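Local coordinates for putative uncharacterized protein (Chaetomium thermophilum, PDB 5T8V) that probably loads cohesin onto chromatin as the HEAT-repeat C-terminal part of the Scc2 cohesin loader, at residues A[414-419]-A[464-469]. Sequence-based numbering, arbitrary orientation.
Sequences TCLDNP and SKLRGH
Leu466 reaches from helix 446-474 to Leu416 and Asp417, which sit in the loop leading from helix 402-414 to helix 423-440, so the contact joins an interhelical turn to the flank of a long helix in the HEAT-repeat solenoid. The turn is a type I beta turn from Cys415 to Asn418, closed by the hydrogen bond from Asn418 N to Cys415 O (3.1 Å), with Leu416 and Asp417 at its two central positions.

The apolar part rests on one methyl, CD1 of Leu466. It lies 4.0 Å from CB of Asp417 and 4.2 Å from CD2 of Leu416. Both leucines point CB across the gap and hold CG trans to the backbone N (chi1 175° in Leu416, 178° in Leu466); their side chains meet crosswise, at about a right angle, through these methyl ends. Leu601 and Leu602 of helix 590-602 also pack on Leu466, and Phe606 on Leu416.

The polar part is looser. Asp417 forms a salt bridge through OD2 with Lys594, whose side chain also touches His469; Lys465 NZ, 5.6 Å from Asp417 OD2, may add a weak electrostatic pull. Nearer still, the same OD2 approaches the His469 ring obliquely, 4.2 Å from CD2.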
loop_
_atom_site.group_PDB
_atom_site.type_symbol
_atom_site.label_atom_id
_atom_site.label_comp_id
_atom_site.label_asym_id
_atom_site.label_seq_id
_atom_site.Cartn_x
_atom_site.Cartn_y
_atom_site.Cartn_z
ATOM N N THR A 414 -12.666 -0.682 -22.847
ATOM C CA THR A 414 -13.607 -1.709 -23.283
ATOM C C THR A 414 -13.298 -2.173 -24.700
ATOM O O THR A 414 -13.386 -3.369 -25.003
ATOM C CB THR A 414 -15.039 -1.178 -23.192
ATOM O OG1 THR A 414 -15.394 -0.999 -21.816
ATOM C CG2 THR A 414 -16.032 -2.142 -23.844
ATOM N N CYS A 415 -12.930 -1.244 -25.579
ATOM C CA CYS A 415 -12.672 -1.548 -26.978
ATOM C C CYS A 415 -11.201 -1.815 -27.268
ATOM O O CYS A 415 -10.836 -1.965 -28.436
ATOM C CB CYS A 415 -13.158 -0.398 -27.863
ATOM S SG CYS A 415 -14.930 -0.099 -27.798
ATOM N N LEU A 416 -10.354 -1.881 -26.237
ATOM C CA LEU A 416 -8.918 -2.029 -26.456
ATOM C C LEU A 416 -8.611 -3.237 -27.333
ATOM O O LEU A 416 -7.935 -3.118 -28.361
ATOM C CB LEU A 416 -8.196 -2.144 -25.112
ATOM C CG LEU A 416 -6.691 -2.434 -25.157
ATOM C CD1 LEU A 416 -5.936 -1.351 -25.919
ATOM C CD2 LEU A 416 -6.136 -2.573 -23.749
ATOM N N ASP A 417 -9.105 -4.413 -26.942
ATOM C CA ASP A 417 -8.813 -5.651 -27.652
ATOM C C ASP A 417 -9.872 -5.994 -28.689
ATOM O O ASP A 417 -10.050 -7.172 -29.021
ATOM C CB ASP A 417 -8.649 -6.802 -26.656
ATOM C CG ASP A 417 -9.901 -7.059 -25.840
ATOM O OD1 ASP A 417 -10.698 -6.114 -25.648
ATOM O OD2 ASP A 417 -10.087 -8.208 -25.384
ATOM N N ASN A 418 -10.574 -4.993 -29.219
ATOM C CA ASN A 418 -11.598 -5.227 -30.226
ATOM C C ASN A 418 -11.041 -4.854 -31.592
ATOM O O ASN A 418 -10.767 -3.667 -31.830
ATOM C CB ASN A 418 -12.849 -4.408 -29.920
ATOM C CG ASN A 418 -14.021 -4.794 -30.793
ATOM O OD1 ASN A 418 -13.849 -5.175 -31.951
ATOM N ND2 ASN A 418 -15.223 -4.706 -30.239
ATOM N N PRO A 419 -10.854 -5.802 -32.516
ATOM C CA PRO A 419 -10.270 -5.439 -33.820
ATOM C C PRO A 419 -11.120 -4.470 -34.619
ATOM O O PRO A 419 -10.605 -3.852 -35.558
ATOM C CB PRO A 419 -10.133 -6.791 -34.535
ATOM C CG PRO A 419 -11.102 -7.692 -33.851
ATOM C CD PRO A 419 -11.141 -7.244 -32.425
ATOM N N SER A 464 -2.951 -5.690 -17.804
ATOM C CA SER A 464 -2.821 -6.953 -17.084
ATOM C C SER A 464 -3.918 -7.928 -17.493
ATOM O O SER A 464 -3.653 -9.108 -17.765
ATOM C CB SER A 464 -2.862 -6.694 -15.579
ATOM O OG SER A 464 -2.655 -7.890 -14.848
ATOM N N LYS A 465 -5.161 -7.447 -17.548
ATOM C CA LYS A 465 -6.264 -8.296 -17.982
ATOM C C LYS A 465 -6.047 -8.798 -19.403
ATOM O O LYS A 465 -6.315 -9.968 -19.701
ATOM C CB LYS A 465 -7.583 -7.534 -17.869
ATOM C CG LYS A 465 -8.690 -8.098 -18.741
ATOM C CD LYS A 465 -10.062 -7.627 -18.304
ATOM C CE LYS A 465 -11.103 -7.936 -19.368
ATOM N NZ LYS A 465 -10.925 -9.301 -19.958
ATOM N N LEU A 466 -5.558 -7.936 -20.294
ATOM C CA LEU A 466 -5.307 -8.372 -21.665
ATOM C C LEU A 466 -4.270 -9.487 -21.705
ATOM O O LEU A 466 -4.436 -10.474 -22.432
ATOM C CB LEU A 466 -4.858 -7.189 -22.523
ATOM C CG LEU A 466 -4.522 -7.514 -23.979
ATOM C CD1 LEU A 466 -5.060 -6.446 -24.902
ATOM C CD2 LEU A 466 -3.028 -7.644 -24.166
ATOM N N ARG A 467 -3.194 -9.351 -20.928
ATOM C CA ARG A 467 -2.151 -10.371 -20.921
ATOM C C ARG A 467 -2.684 -11.694 -20.383
ATOM O O ARG A 467 -2.430 -12.763 -20.957
ATOM C CB ARG A 467 -0.960 -9.882 -20.098
ATOM C CG ARG A 467 -0.162 -8.792 -20.794
ATOM C CD ARG A 467 0.581 -7.907 -19.812
ATOM N NE ARG A 467 1.362 -8.687 -18.860
ATOM C CZ ARG A 467 2.486 -9.329 -19.159
ATOM N NH1 ARG A 467 2.965 -9.298 -20.397
ATOM N NH2 ARG A 467 3.127 -10.011 -18.218
ATOM N N GLY A 468 -3.437 -11.641 -19.282
ATOM C CA GLY A 468 -4.055 -12.854 -18.772
ATOM C C GLY A 468 -4.957 -13.508 -19.801
ATOM O O GLY A 468 -4.920 -14.728 -19.991
ATOM N N HIS A 469 -5.771 -12.704 -20.489
ATOM C CA HIS A 469 -6.666 -13.249 -21.503
ATOM C C HIS A 469 -5.879 -13.890 -22.638
ATOM O O HIS A 469 -6.287 -14.925 -23.177
ATOM C CB HIS A 469 -7.586 -12.149 -22.033
ATOM C CG HIS A 469 -8.683 -12.652 -22.919
ATOM N ND1 HIS A 469 -9.332 -13.848 -22.696
ATOM C CD2 HIS A 469 -9.250 -12.118 -24.027
ATOM C CE1 HIS A 469 -10.248 -14.030 -23.630
ATOM N NE2 HIS A 469 -10.220 -12.995 -24.450
#